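Long-range contacts in metallo-beta-lactamase (Serratia marcescens, PDB 6K4X), which hydrolyses the beta-lactam ring of antibiotics with the help of two zinc ions, as a subclass B3 metallo-beta-lactamase: residues T91-V99 and H150-T158; F200-A211 and N239-R250. One frame throughout, in Å; residues are numbered along the deposited sequence.

Contact 1: T91-V99 and H150-T158. With ZN (zinc ion), chain B; D0U (4-azanyl-2-sulfanyl-benzoic acid), chain E.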
ATOM      1  N   THR A  91      -6.898   7.545  13.025  1.00  6.70           N
ATOM      2  CA  THR A  91      -6.622   8.640  12.104  1.00  6.79           C
ATOM      3  C   THR A  91      -6.058   8.060  10.817  1.00  6.80           C
ATOM      4  O   THR A  91      -5.198   7.159  10.867  1.00  6.84           O
ATOM      5  CB  THR A  91      -5.634   9.630  12.707  1.00  7.07           C
ATOM      6  OG1 THR A  91      -6.272  10.185  13.859  1.00  8.71           O
ATOM      7  CG2 THR A  91      -5.243  10.738  11.762  1.00  8.52           C
ATOM      8  N   VAL A  92      -6.538   8.547   9.676  1.00  6.41           N
ATOM      9  CA  VAL A  92      -6.086   8.100   8.372  1.00  6.39           C
ATOM     10  C   VAL A  92      -5.012   9.062   7.862  1.00  6.34           C
ATOM     11  O   VAL A  92      -5.235  10.272   7.821  1.00  7.45           O
ATOM     12  CB  VAL A  92      -7.273   8.057   7.398  1.00  6.86           C
ATOM     13  CG1 VAL A  92      -6.831   7.636   6.014  1.00  7.27           C
ATOM     14  CG2 VAL A  92      -8.376   7.143   7.924  1.00  6.92           C
ATOM     15  N   LEU A  93      -3.858   8.531   7.450  1.00  6.17           N
ATOM     16  CA  LEU A  93      -2.761   9.350   6.975  1.00  6.05           C
ATOM     17  C   LEU A  93      -2.487   9.037   5.513  1.00  6.42           C
ATOM     18  O   LEU A  93      -2.466   7.878   5.111  1.00  7.01           O
ATOM     19  CB  LEU A  93      -1.510   9.095   7.797  1.00  7.03           C
ATOM     20  CG  LEU A  93      -1.636   9.393   9.280  1.00  8.07           C
ATOM     21  CD1 LEU A  93      -0.343   9.087   9.999  1.00  9.42           C
ATOM     22  CD2 LEU A  93      -2.044  10.819   9.556  1.00  8.60           C
ATOM     23  N   ALA A  94      -2.226  10.081   4.722  1.00  6.42           N
ATOM     24  CA  ALA A  94      -2.064   9.940   3.297  1.00  6.73           C
ATOM     25  C   ALA A  94      -1.192  11.065   2.756  1.00  6.54           C
ATOM     26  O   ALA A  94      -1.045  12.145   3.365  1.00  6.79           O
ATOM     27  CB  ALA A  94      -3.403   9.942   2.610  1.00  7.24           C
ATOM     28  N   GLY A  95      -0.716  10.862   1.531  1.00  6.15           N
ATOM     29  CA  GLY A  95      -0.049  11.925   0.822  1.00  6.27           C
ATOM     30  C   GLY A  95      -0.986  13.094   0.599  1.00  6.56           C
ATOM     31  O   GLY A  95      -2.184  12.921   0.396  1.00  7.03           O
ATOM     32  N   ALA A  96      -0.430  14.314   0.620  1.00  6.70           N
ATOM     33  CA  ALA A  96      -1.218  15.547   0.604  1.00  7.29           C
ATOM     34  C   ALA A  96      -2.238  15.557  -0.525  1.00  6.65           C
ATOM     35  O   ALA A  96      -3.371  15.957  -0.295  1.00  7.06           O
ATOM     36  CB  ALA A  96      -0.302  16.745   0.494  1.00  8.50           C
ATOM     37  N   ALA A  97      -1.829  15.167  -1.728  1.00  6.51           N
ATOM     38  CA  ALA A  97      -2.687  15.316  -2.896  1.00  6.66           C
ATOM     39  C   ALA A  97      -3.784  14.252  -2.952  1.00  6.77           C
ATOM     40  O   ALA A  97      -4.656  14.363  -3.786  1.00  8.96           O
ATOM     41  CB  ALA A  97      -1.841  15.276  -4.154  1.00  7.69           C
ATOM     42  N   ASN A  98      -3.733  13.225  -2.109  1.00  6.55           N
ATOM     43  CA  ASN A  98      -4.795  12.203  -2.077  1.00  6.49           C
ATOM     44  C   ASN A  98      -5.766  12.401  -0.907  1.00  6.67           C
ATOM     45  O   ASN A  98      -6.752  11.666  -0.797  1.00  6.76           O
ATOM     46  CB  ASN A  98      -4.211  10.791  -1.996  1.00  6.71           C
ATOM     47  CG  ASN A  98      -3.610  10.293  -3.299  1.00  6.18           C
ATOM     48  OD1 ASN A  98      -3.634  10.981  -4.325  1.00  6.73           O
ATOM     49  ND2 ASN A  98      -3.090   9.078  -3.290  1.00  6.45           N
ATOM     50  N   VAL A  99      -5.512  13.376  -0.028  1.00  6.73           N
ATOM     51  CA  VAL A  99      -6.395  13.590   1.125  1.00  7.67           C
ATOM     52  C   VAL A  99      -7.843  13.814   0.672  1.00  7.37           C
ATOM     53  O   VAL A  99      -8.774  13.203   1.214  1.00  7.07           O
ATOM     54  CB  VAL A  99      -5.862  14.739   2.007  1.00  7.75           C
ATOM     55  CG1 VAL A  99      -6.913  15.218   3.008  1.00  8.27           C
ATOM     56  CG2 VAL A  99      -4.583  14.337   2.726  1.00  8.30           C
ATOM     57  N   HIS A 150       1.122   6.980 -10.268  1.00  5.99           N
ATOM     58  CA  HIS A 150      -0.179   6.284 -10.362  1.00  6.36           C
ATOM     59  C   HIS A 150      -1.297   7.162  -9.787  1.00  6.22           C
ATOM     60  O   HIS A 150      -2.419   7.152 -10.309  1.00  6.89           O
ATOM     61  CB  HIS A 150      -0.047   4.908  -9.736  1.00  6.29           C
ATOM     62  CG  HIS A 150      -1.266   4.067  -9.775  1.00  5.93           C
ATOM     63  ND1 HIS A 150      -1.574   3.296 -10.856  1.00  6.02           N
ATOM     64  CD2 HIS A 150      -2.206   3.816  -8.841  1.00  6.51           C
ATOM     65  CE1 HIS A 150      -2.663   2.581 -10.571  1.00  6.24           C
ATOM     66  NE2 HIS A 150      -3.106   2.918  -9.353  1.00  6.66           N
ATOM     67  N   THR A 151      -0.962   7.889  -8.717  1.00  6.05           N
ATOM     68  CA  THR A 151      -1.781   8.954  -8.168  1.00  6.30           C
ATOM     69  C   THR A 151      -0.824  10.027  -7.672  1.00  6.88           C
ATOM     70  O   THR A 151       0.338   9.733  -7.370  1.00  6.88           O
ATOM     71  CB  THR A 151      -2.688   8.520  -6.993  1.00  6.33           C
ATOM     72  OG1 THR A 151      -1.874   8.222  -5.848  1.00  6.37           O
ATOM     73  CG2 THR A 151      -3.639   7.394  -7.322  1.00  6.62           C
ATOM     74  N   GLU A 152      -1.309  11.260  -7.537  1.00  7.14           N
ATOM     75  CA  GLU A 152      -0.396  12.316  -7.119  1.00  7.67           C
ATOM     76  C   GLU A 152       0.048  12.148  -5.663  1.00  6.73           C
ATOM     77  O   GLU A 152       1.178  12.511  -5.317  1.00  7.18           O
ATOM     78  CB  GLU A 152      -1.066  13.682  -7.265  1.00  8.77           C
ATOM     79  CG  GLU A 152      -1.218  14.180  -8.686  1.00 13.01           C
ATOM     80  CD  GLU A 152      -1.606  15.640  -8.820  1.00 18.91           C
ATOM     81  OE1 GLU A 152      -1.824  16.280  -7.785  1.00 20.39           O
ATOM     82  OE2 GLU A 152      -1.663  16.133  -9.975  1.00 27.51           O
ATOM     83  N   GLY A 153      -0.826  11.593  -4.810  1.00  6.08           N
ATOM     84  CA  GLY A 153      -0.505  11.500  -3.383  1.00  6.20           C
ATOM     85  C   GLY A 153      -0.050  10.117  -2.941  1.00  5.77           C
ATOM     86  O   GLY A 153      -0.068   9.833  -1.751  1.00  6.35           O
ATOM     87  N   GLY A 154       0.434   9.283  -3.858  1.00  5.75           N
ATOM     88  CA  GLY A 154       0.870   7.929  -3.500  1.00  5.68           C
ATOM     89  C   GLY A 154       1.987   7.950  -2.486  1.00  5.63           C
ATOM     90  O   GLY A 154       2.934   8.736  -2.640  1.00  5.85           O
ATOM     91  N   ILE A 155       1.914   7.068  -1.485  1.00  6.01           N
ATOM     92  CA  ILE A 155       2.933   6.922  -0.481  1.00  5.71           C
ATOM     93  C   ILE A 155       3.300   5.451  -0.374  1.00  5.14           C
ATOM     94  O   ILE A 155       2.430   4.573  -0.285  1.00  6.25           O
ATOM     95  CB  ILE A 155       2.477   7.446   0.893  1.00  5.97           C
ATOM     96  CG1 ILE A 155       2.137   8.938   0.870  1.00  6.54           C
ATOM     97  CG2 ILE A 155       3.515   7.127   1.962  1.00  6.28           C
ATOM     98  CD1 ILE A 155       3.310   9.875   0.728  1.00  7.72           C
ATOM     99  N   THR A 156       4.611   5.196  -0.332  1.00  5.87           N
ATOM    100  CA  THR A 156       5.212   3.922   0.033  1.00  5.74           C
ATOM    101  C   THR A 156       5.727   4.031   1.468  1.00  6.00           C
ATOM    102  O   THR A 156       6.348   5.035   1.821  1.00  6.62           O
ATOM    103  CB  THR A 156       6.330   3.591  -0.958  1.00  6.03           C
ATOM    104  OG1 THR A 156       5.754   3.292  -2.227  1.00  6.19           O
ATOM    105  CG2 THR A 156       7.230   2.460  -0.547  1.00  6.20           C
ATOM    106  N   TRP A 157       5.407   3.053   2.308  1.00  5.83           N
ATOM    107  CA  TRP A 157       5.607   3.144   3.750  1.00  5.87           C
ATOM    108  C   TRP A 157       6.687   2.155   4.168  1.00  6.22           C
ATOM    109  O   TRP A 157       6.673   1.003   3.689  1.00  6.94           O
ATOM    110  CB  TRP A 157       4.297   2.835   4.475  1.00  6.34           C
ATOM    111  CG  TRP A 157       3.154   3.729   4.120  1.00  6.85           C
ATOM    112  CD1 TRP A 157       2.231   3.479   3.153  1.00  7.08           C
ATOM    113  CD2 TRP A 157       2.806   5.012   4.673  1.00  6.89           C
ATOM    114  NE1 TRP A 157       1.289   4.461   3.102  1.00  8.13           N
ATOM    115  CE2 TRP A 157       1.621   5.418   4.016  1.00  7.32           C
ATOM    116  CE3 TRP A 157       3.335   5.836   5.671  1.00  7.45           C
ATOM    117  CZ2 TRP A 157       0.954   6.591   4.323  1.00  8.57           C
ATOM    118  CZ3 TRP A 157       2.657   6.991   5.985  1.00  8.23           C
ATOM    119  CH2 TRP A 157       1.499   7.355   5.310  1.00  7.98           C
ATOM    120  N   THR A 158       7.590   2.547   5.074  1.00  6.21           N
ATOM    121  CA  THR A 158       8.678   1.656   5.475  1.00  6.36           C
ATOM    122  C   THR A 158       8.853   1.638   6.995  1.00  6.05           C
ATOM    123  O   THR A 158       8.553   2.591   7.703  1.00  6.62           O
ATOM    124  CB  THR A 158      10.004   2.043   4.815  1.00  6.45           C
ATOM    125  OG1 THR A 158      10.406   3.348   5.242  1.00  7.57           O
ATOM    126  CG2 THR A 158       9.893   2.036   3.307  1.00  7.38           C
TER
HETATM  127 ZN    ZN B 301      -4.642   2.271  -8.214  1.00  6.27          ZN
HETATM  128  O2  D0U E 304      -2.811  -0.519  -8.184  1.00  6.85           O
HETATM  129  C7  D0U E 304      -2.553  -0.723  -9.390  1.00  6.52           C
HETATM  130  O1  D0U E 304      -1.375  -0.943  -9.796  1.00  7.73           O
HETATM  131  C3  D0U E 304      -3.625  -0.699 -10.421  1.00  6.68           C
HETATM  132  C2  D0U E 304      -3.262  -1.194 -11.704  1.00  7.58           C
HETATM  133  C4  D0U E 304      -4.933  -0.240 -10.186  1.00  6.72           C
HETATM  134  S1  D0U E 304      -5.637   0.288  -8.724  1.00  6.27           S
HETATM  135  C5  D0U E 304      -5.824  -0.260 -11.282  1.00  7.61           C
HETATM  136  C6  D0U E 304      -5.466  -0.728 -12.548  1.00  8.26           C
HETATM  137  N1  D0U E 304      -6.385  -0.765 -13.589  1.00 11.20           N
HETATM  138  C1  D0U E 304      -4.201  -1.209 -12.736  1.00  8.04           C
HETATM  139  O   HOH W   1      -1.189   8.259   0.359  1.00  6.70           O
HETATM  140  O   HOH W   2      -4.937  15.825  -6.348  1.00 29.17           O
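Asn98 reaches across to the turn that follows a zinc ligand and grips it with both ends of its amide. ND2 gives a nearly straight hydrogen bond to Thr151 OG1 (3.0 Å, 171° at the hydrogen), lying almost exactly in the amide plane, while OD1 takes a weak, bent one from Gly153 N at 2.9 Å. The amide is thereby fixed against rotation over a type I beta turn, Thr151 to Gly154. With chi1 at 69°, Thr151 holds OG1 between its own backbone N and carbonyl carbon, where the amide can meet it. Close approach here depends on glycine: Gly95 CA comes within 3.3 Å of Gly153 O in a CA-H...O contact, and a water bridges Gly95 N to that same oxygen. At the more exposed end, Ala97 CB packs on Glu152 CB at 3.6 Å.

Beyond the turn, Ile155 CG1 presses on the backbone of Gly95, and its CG2 sits over the centre of one face of the Trp157 ring; the six-membered end of the indole approaches Leu93 O, with CZ2 3.7 Å away. Just before the turn, His150 NE2 binds a zinc ion at 2.0 Å, together with His72, His74 and the inhibitor sulfur S1. Thr151 packs on His72 as a second-shell residue, and Asn98, by holding its hydroxyl, probably steadies it from one layer further out. The contact joins the two sheets of the alpha-beta/beta-alpha sandwich: strand 91-95, between 65-69 and 126-129, faces strand 155-163, between 140-146 and 166-173, with Trp157 wedged against Leu69, Val142 and Val129.

Contact 2: F200-A211 and N239-R250. With SO4 (sulfate ion), chain H.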
ATOM      1  N   PHE A 200      10.163   5.464  -9.504  1.00  7.02           N
ATOM      2  CA  PHE A 200      10.976   4.295  -9.764  1.00  6.71           C
ATOM      3  C   PHE A 200      12.356   4.460  -9.113  1.00  7.38           C
ATOM      4  O   PHE A 200      12.876   3.512  -8.500  1.00  8.06           O
ATOM      5  CB  PHE A 200      11.170   4.031 -11.257  1.00  7.67           C
ATOM      6  CG  PHE A 200       9.936   4.037 -12.122  1.00  6.89           C
ATOM      7  CD1 PHE A 200       8.697   3.582 -11.687  1.00  7.09           C
ATOM      8  CD2 PHE A 200      10.025   4.534 -13.408  1.00  7.03           C
ATOM      9  CE1 PHE A 200       7.584   3.634 -12.514  1.00  7.08           C
ATOM     10  CE2 PHE A 200       8.915   4.580 -14.235  1.00  6.86           C
ATOM     11  CZ  PHE A 200       7.699   4.137 -13.790  1.00  6.54           C
ATOM     12  N   GLU A 201      12.936   5.649  -9.245  1.00  8.11           N
ATOM     13  CA  GLU A 201      14.263   5.915  -8.688  0.50  9.23           C
ATOM     14  C   GLU A 201      14.221   5.829  -7.158  1.00  8.59           C
ATOM     15  O   GLU A 201      15.117   5.229  -6.538  1.00  9.51           O
ATOM     16  CB  GLU A 201      14.766   7.276  -9.151  0.50 10.89           C
ATOM     17  CG  GLU A 201      15.136   7.314 -10.622  0.50 14.47           C
ATOM     18  CD  GLU A 201      16.039   8.476 -10.996  0.50 17.71           C
ATOM     19  OE1 GLU A 201      16.482   8.533 -12.161  0.50 21.23           O
ATOM     20  OE2 GLU A 201      16.296   9.320 -10.122  0.50 19.22           O
ATOM     21  N   ALA A 202      13.194   6.405  -6.539  1.00  7.30           N
ATOM     22  CA  ALA A 202      13.126   6.373  -5.088  1.00  8.04           C
ATOM     23  C   ALA A 202      12.988   4.926  -4.600  1.00  8.40           C
ATOM     24  O   ALA A 202      13.627   4.508  -3.622  1.00  8.67           O
ATOM     25  CB  ALA A 202      11.989   7.224  -4.594  1.00  8.31           C
ATOM     26  N   VAL A 203      12.100   4.159  -5.231  1.00  7.47           N
ATOM     27  CA  VAL A 203      11.808   2.826  -4.740  1.00  7.26           C
ATOM     28  C   VAL A 203      13.015   1.897  -4.930  1.00  7.58           C
ATOM     29  O   VAL A 203      13.323   1.083  -4.053  1.00  7.80           O
ATOM     30  CB  VAL A 203      10.517   2.280  -5.372  1.00  7.40           C
ATOM     31  CG1 VAL A 203      10.316   0.811  -5.076  1.00  8.14           C
ATOM     32  CG2 VAL A 203       9.332   3.094  -4.879  1.00  7.43           C
ATOM     33  N   GLU A 204      13.728   2.028  -6.045  1.00  7.80           N
ATOM     34  CA  GLU A 204      14.885   1.153  -6.282  1.00  8.67           C
ATOM     35  C   GLU A 204      16.063   1.543  -5.375  1.00  9.74           C
ATOM     36  O   GLU A 204      17.072   0.802  -5.355  1.00 13.51           O
ATOM     37  CB  GLU A 204      15.232   1.067  -7.773  1.00  9.94           C
ATOM     38  CG  GLU A 204      15.849   2.314  -8.353  1.00 10.04           C
ATOM     39  CD  GLU A 204      15.739   2.434  -9.870  1.00  9.62           C
ATOM     40  OE1 GLU A 204      15.272   1.479 -10.540  1.00 11.11           O
ATOM     41  OE2 GLU A 204      16.159   3.469 -10.383  1.00 11.62           O
ATOM     42  N   LYS A 205      15.993   2.646  -4.632  1.00  8.99           N
ATOM     43  CA  LYS A 205      17.031   3.009  -3.650  1.00  9.73           C
ATOM     44  C   LYS A 205      16.642   2.647  -2.211  1.00  9.05           C
ATOM     45  O   LYS A 205      17.481   2.749  -1.317  1.00 10.91           O
ATOM     46  CB  LYS A 205      17.310   4.510  -3.733  1.00 11.49           C
ATOM     47  CG  LYS A 205      18.031   4.958  -4.995  1.00 13.98           C
ATOM     48  CD  LYS A 205      18.148   6.466  -5.040  1.00 19.04           C
ATOM     49  CE  LYS A 205      18.589   6.988  -6.388  1.00 26.01           C
ATOM     50  NZ  LYS A 205      19.953   6.519  -6.715  1.00 30.44           N
ATOM     51  N   LEU A 206      15.390   2.256  -1.946  1.00  8.54           N
ATOM     52  CA  LEU A 206      14.966   1.972  -0.564  1.00  9.16           C
ATOM     53  C   LEU A 206      15.770   0.808   0.010  1.00  8.92           C
ATOM     54  O   LEU A 206      16.004  -0.186  -0.631  1.00  9.73           O
ATOM     55  CB  LEU A 206      13.485   1.587  -0.529  1.00  8.64           C
ATOM     56  CG  LEU A 206      12.496   2.717  -0.793  1.00  8.40           C
ATOM     57  CD1 LEU A 206      11.086   2.188  -0.902  1.00  9.21           C
ATOM     58  CD2 LEU A 206      12.562   3.789   0.276  1.00  9.87           C
ATOM     59  N   SER A 207      16.087   0.911   1.296  1.00  9.47           N
ATOM     60  CA  SER A 207      16.451  -0.243   2.116  0.50 10.36           C
ATOM     61  C   SER A 207      15.248  -1.190   2.166  1.00  9.03           C
ATOM     62  O   SER A 207      14.189  -0.801   2.623  1.00 11.13           O
ATOM     63  CB  SER A 207      16.856   0.204   3.506  0.50 10.96           C
ATOM     64  OG  SER A 207      17.944   1.119   3.464  0.50 13.89           O
ATOM     65  N   CYS A 208      15.396  -2.429   1.690  1.00 10.08           N
ATOM     66  CA  CYS A 208      14.213  -3.230   1.351  1.00  9.60           C
ATOM     67  C   CYS A 208      14.439  -4.735   1.499  1.00 10.93           C
ATOM     68  O   CYS A 208      14.501  -5.434   0.468  1.00 15.02           O
ATOM     69  CB  CYS A 208      13.848  -2.937  -0.104  1.00 11.00           C
ATOM     70  SG  CYS A 208      12.414  -3.821  -0.784  1.00 11.60           S
ATOM     71  N   ASP A 209      14.406  -5.270   2.718  1.00  8.38           N
ATOM     72  CA  ASP A 209      14.567  -6.694   2.922  1.00  8.36           C
ATOM     73  C   ASP A 209      13.287  -7.450   2.568  1.00  7.48           C
ATOM     74  O   ASP A 209      13.379  -8.543   1.996  1.00  8.61           O
ATOM     75  CB  ASP A 209      14.945  -7.017   4.362  1.00  8.82           C
ATOM     76  CG  ASP A 209      16.289  -6.445   4.751  1.00  9.80           C
ATOM     77  OD1 ASP A 209      17.268  -6.721   4.011  1.00 14.61           O
ATOM     78  OD2 ASP A 209      16.363  -5.747   5.756  1.00  9.95           O
ATOM     79  N   ILE A 210      12.136  -6.927   2.974  1.00  7.47           N
ATOM     80  CA  ILE A 210      10.838  -7.578   2.751  1.00  7.13           C
ATOM     81  C   ILE A 210       9.938  -6.546   2.097  1.00  7.03           C
ATOM     82  O   ILE A 210       9.611  -5.539   2.741  1.00  8.08           O
ATOM     83  CB  ILE A 210      10.216  -8.066   4.067  1.00  7.14           C
ATOM     84  CG1 ILE A 210      11.109  -9.117   4.727  1.00  7.28           C
ATOM     85  CG2 ILE A 210       8.786  -8.560   3.837  1.00  7.73           C
ATOM     86  CD1 ILE A 210      10.707  -9.439   6.158  1.00  7.85           C
ATOM     87  N   ALA A 211       9.539  -6.791   0.850  1.00  6.99           N
ATOM     88  CA  ALA A 211       8.585  -5.914   0.173  1.00  7.18           C
ATOM     89  C   ALA A 211       7.223  -6.586   0.145  1.00  6.78           C
ATOM     90  O   ALA A 211       7.103  -7.758  -0.232  1.00  7.37           O
ATOM     91  CB  ALA A 211       9.055  -5.560  -1.216  1.00  7.59           C
ATOM     92  N   ASN A 239      16.130  -8.825  -0.880  1.00  7.90           N
ATOM     93  CA  ASN A 239      16.519  -7.439  -0.782  1.00  9.01           C
ATOM     94  C   ASN A 239      16.637  -6.788  -2.163  1.00  9.23           C
ATOM     95  O   ASN A 239      16.901  -5.607  -2.234  1.00  9.81           O
ATOM     96  CB  ASN A 239      17.794  -7.247   0.037  1.00 11.75           C
ATOM     97  CG  ASN A 239      19.014  -7.873  -0.584  1.00 14.16           C
ATOM     98  OD1 ASN A 239      19.019  -8.224  -1.760  1.00 15.27           O
ATOM     99  ND2 ASN A 239      20.052  -8.063   0.218  1.00 16.83           N
ATOM    100  N   GLY A 240      16.311  -7.527  -3.227  1.00  8.41           N
ATOM    101  CA  GLY A 240      16.167  -6.948  -4.542  1.00  8.43           C
ATOM    102  C   GLY A 240      14.722  -6.664  -4.917  1.00  7.80           C
ATOM    103  O   GLY A 240      14.455  -6.204  -6.027  1.00  8.15           O
ATOM    104  N   ALA A 241      13.764  -6.912  -4.025  1.00  7.75           N
ATOM    105  CA  ALA A 241      12.367  -6.865  -4.436  1.00  7.65           C
ATOM    106  C   ALA A 241      11.927  -5.449  -4.795  1.00  6.77           C
ATOM    107  O   ALA A 241      11.146  -5.318  -5.753  1.00  7.49           O
ATOM    108  CB  ALA A 241      11.496  -7.434  -3.358  1.00  7.80           C
ATOM    109  N   CYS A 242      12.357  -4.422  -4.059  1.00  7.18           N
ATOM    110  CA  CYS A 242      11.955  -3.089  -4.418  1.00  7.37           C
ATOM    111  C   CYS A 242      12.586  -2.673  -5.754  1.00  6.92           C
ATOM    112  O   CYS A 242      11.947  -1.990  -6.554  1.00  7.61           O
ATOM    113  CB  CYS A 242      12.319  -2.108  -3.312  1.00  7.07           C
ATOM    114  SG  CYS A 242      11.348  -2.306  -1.801  1.00  9.83           S
ATOM    115  N   ARG A 243      13.837  -3.077  -6.012  1.00  6.62           N
ATOM    116  CA  ARG A 243      14.452  -2.823  -7.305  1.00  7.40           C
ATOM    117  C   ARG A 243      13.627  -3.445  -8.418  1.00  7.90           C
ATOM    118  O   ARG A 243      13.439  -2.838  -9.475  1.00  8.02           O
ATOM    119  CB  ARG A 243      15.901  -3.320  -7.387  1.00  8.47           C
ATOM    120  CG  ARG A 243      16.852  -2.565  -6.466  1.00 10.79           C
ATOM    121  CD  ARG A 243      18.315  -2.958  -6.649  1.00 12.34           C
ATOM    122  NE  ARG A 243      18.646  -4.299  -6.200  1.00 15.90           N
ATOM    123  CZ  ARG A 243      19.065  -4.626  -4.976  1.00 15.58           C
ATOM    124  NH1 ARG A 243      19.165  -3.712  -4.026  1.00 16.94           N
ATOM    125  NH2 ARG A 243      19.370  -5.887  -4.716  1.00 18.84           N
ATOM    126  N   ALA A 244      13.106  -4.638  -8.168  1.00  7.50           N
ATOM    127  CA  ALA A 244      12.317  -5.341  -9.173  1.00  7.52           C
ATOM    128  C   ALA A 244      10.959  -4.667  -9.403  1.00  7.29           C
ATOM    129  O   ALA A 244      10.499  -4.570 -10.547  1.00  7.40           O
ATOM    130  CB  ALA A 244      12.123  -6.796  -8.807  1.00  8.38           C
ATOM    131  N   ILE A 245      10.281  -4.244  -8.343  1.00  7.04           N
ATOM    132  CA  ILE A 245       9.011  -3.535  -8.484  1.00  7.20           C
ATOM    133  C   ILE A 245       9.228  -2.254  -9.298  1.00  6.71           C
ATOM    134  O   ILE A 245       8.469  -1.964 -10.215  1.00  7.21           O
ATOM    135  CB  ILE A 245       8.409  -3.219  -7.105  1.00  7.46           C
ATOM    136  CG1 ILE A 245       8.046  -4.519  -6.386  1.00  8.23           C
ATOM    137  CG2 ILE A 245       7.210  -2.280  -7.226  1.00  8.42           C
ATOM    138  CD1 ILE A 245       7.627  -4.320  -4.957  1.00  9.33           C
ATOM    139  N   ALA A 246      10.301  -1.531  -9.005  1.00  7.29           N
ATOM    140  CA  ALA A 246      10.623  -0.321  -9.733  1.00  7.78           C
ATOM    141  C   ALA A 246      10.894  -0.632 -11.208  1.00  7.23           C
ATOM    142  O   ALA A 246      10.466   0.109 -12.102  1.00  7.47           O
ATOM    143  CB  ALA A 246      11.795   0.383  -9.095  1.00  8.25           C
ATOM    144  N   ALA A 247      11.672  -1.684 -11.473  1.00  7.16           N
ATOM    145  CA  ALA A 247      12.009  -2.057 -12.847  1.00  7.37           C
ATOM    146  C   ALA A 247      10.746  -2.397 -13.624  1.00  7.05           C
ATOM    147  O   ALA A 247      10.634  -2.065 -14.801  1.00  7.09           O
ATOM    148  CB  ALA A 247      12.992  -3.192 -12.868  1.00  8.11           C
ATOM    149  N   ALA A 248       9.815  -3.101 -12.993  1.00  7.20           N
ATOM    150  CA  ALA A 248       8.583  -3.461 -13.693  1.00  7.18           C
ATOM    151  C   ALA A 248       7.747  -2.207 -13.973  1.00  6.37           C
ATOM    152  O   ALA A 248       7.084  -2.112 -15.008  1.00  6.82           O
ATOM    153  CB  ALA A 248       7.789  -4.454 -12.894  1.00  8.04           C
ATOM    154  N   GLY A 249       7.734  -1.272 -13.031  1.00  6.83           N
ATOM    155  CA  GLY A 249       7.068   0.007 -13.234  1.00  6.56           C
ATOM    156  C   GLY A 249       7.655   0.747 -14.432  1.00  6.33           C
ATOM    157  O   GLY A 249       6.939   1.212 -15.344  1.00  6.21           O
ATOM    158  N   ARG A 250       8.986   0.822 -14.489  1.00  6.17           N
ATOM    159  CA  ARG A 250       9.670   1.482 -15.573  1.00  6.61           C
ATOM    160  C   ARG A 250       9.346   0.811 -16.908  1.00  6.06           C
ATOM    161  O   ARG A 250       9.071   1.492 -17.892  1.00  6.43           O
ATOM    162  CB  ARG A 250      11.174   1.537 -15.291  1.00  7.04           C
ATOM    163  CG  ARG A 250      11.959   2.302 -16.344  1.00  7.89           C
ATOM    164  CD  ARG A 250      13.424   2.464 -15.983  1.00  8.97           C
ATOM    165  NE  ARG A 250      13.667   3.339 -14.841  1.00  8.79           N
ATOM    166  CZ  ARG A 250      14.169   2.990 -13.655  1.00  8.95           C
ATOM    167  NH1 ARG A 250      14.462   1.727 -13.372  1.00  9.62           N
ATOM    168  NH2 ARG A 250      14.357   3.940 -12.747  1.00  9.06           N
TER
HETATM  169  S   SO4 H 307      19.026  -7.006  -8.795  1.00 30.38           S
HETATM  170  O1  SO4 H 307      19.856  -6.865 -10.019  1.00 32.25           O
HETATM  171  O2  SO4 H 307      18.155  -5.797  -8.654  1.00 26.51           O
HETATM  172  O3  SO4 H 307      18.171  -8.213  -8.934  1.00 37.58           O
HETATM  173  O4  SO4 H 307      19.881  -7.170  -7.593  1.00 30.22           O
HETATM  174  O   HOH W   3      15.426  -1.168 -10.508  1.00 10.79           O
HETATM  175  O   HOH W   4      18.469  -0.984  -3.742  1.00 20.65           O
HETATM  176  O   HOH W   5      17.497  -3.640  -0.157  1.00 17.51           O
HETATM  177  O   HOH W   6      19.692  -6.445   2.964  1.00 28.52           O
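Ala246 CB sits 3.4 Å from Phe200 O, and this small side chain lets the helical segments 200-205 and 241-250 pack closely, their axes 7.6 Å apart and nearly antiparallel at 162°. Phe200 lays one ring face on the backbone of Gly249 and Arg250, with Arg250 N over its centre. Val203 CG1 packs on Cys242 CB, and Ala211 CB touches Ala241 CB (3.7 Å apart) and Ile245 CD1. The Cys208–Cys242 disulfide, chi3 77°, ties the loop between helix 190-205 and strand 210-213 to the first turn of helix 241-260, the C-terminal helix on the outside of the metallo-beta-lactamase sandwich, with Val171 of strand 166-173 against both cysteines.

The other flank is polar and watery. Arg250 meets Glu204 end-on in a two-pronged salt bridge: NH1 to OE1 on its syn lone pair and NH2 to OE2, each 3.0 Å, the latter tilted from the carboxylate plane. The guanidinium also lies with one face over Phe200 CB. Waters link Glu204 to Arg243 and Cys208 to Asn239, and Arg243 NE holds a sulfate, probably from the crystallisation liquor, through O2 at 2.9 Å.

Overall arrangement
Both segments of contact 1 precede those of contact 2 in the sequence, and the centres lie about 18 Å apart. They share the five-stranded sheet: contact 1 enters it through its middle strand 155-163 and contact 2 through its outermost strand 210-213. Contact 1 bridges the two sheets, with strand 91-95 supplied by the seven-stranded one, whereas contact 2 lies on the outer side of the five-stranded sheet, where helices 190-205 and 241-260 pack together. They touch where Thr156 CG2 packs on Leu206 CD1 at 3.9 Å. Phe200 of contact 2 lies about 8 Å from His150, side chain to side chain. The strand that follows the turn after His150 thus has the other sheet on one side and, through Thr156, the loop after helix 190-205 on the other.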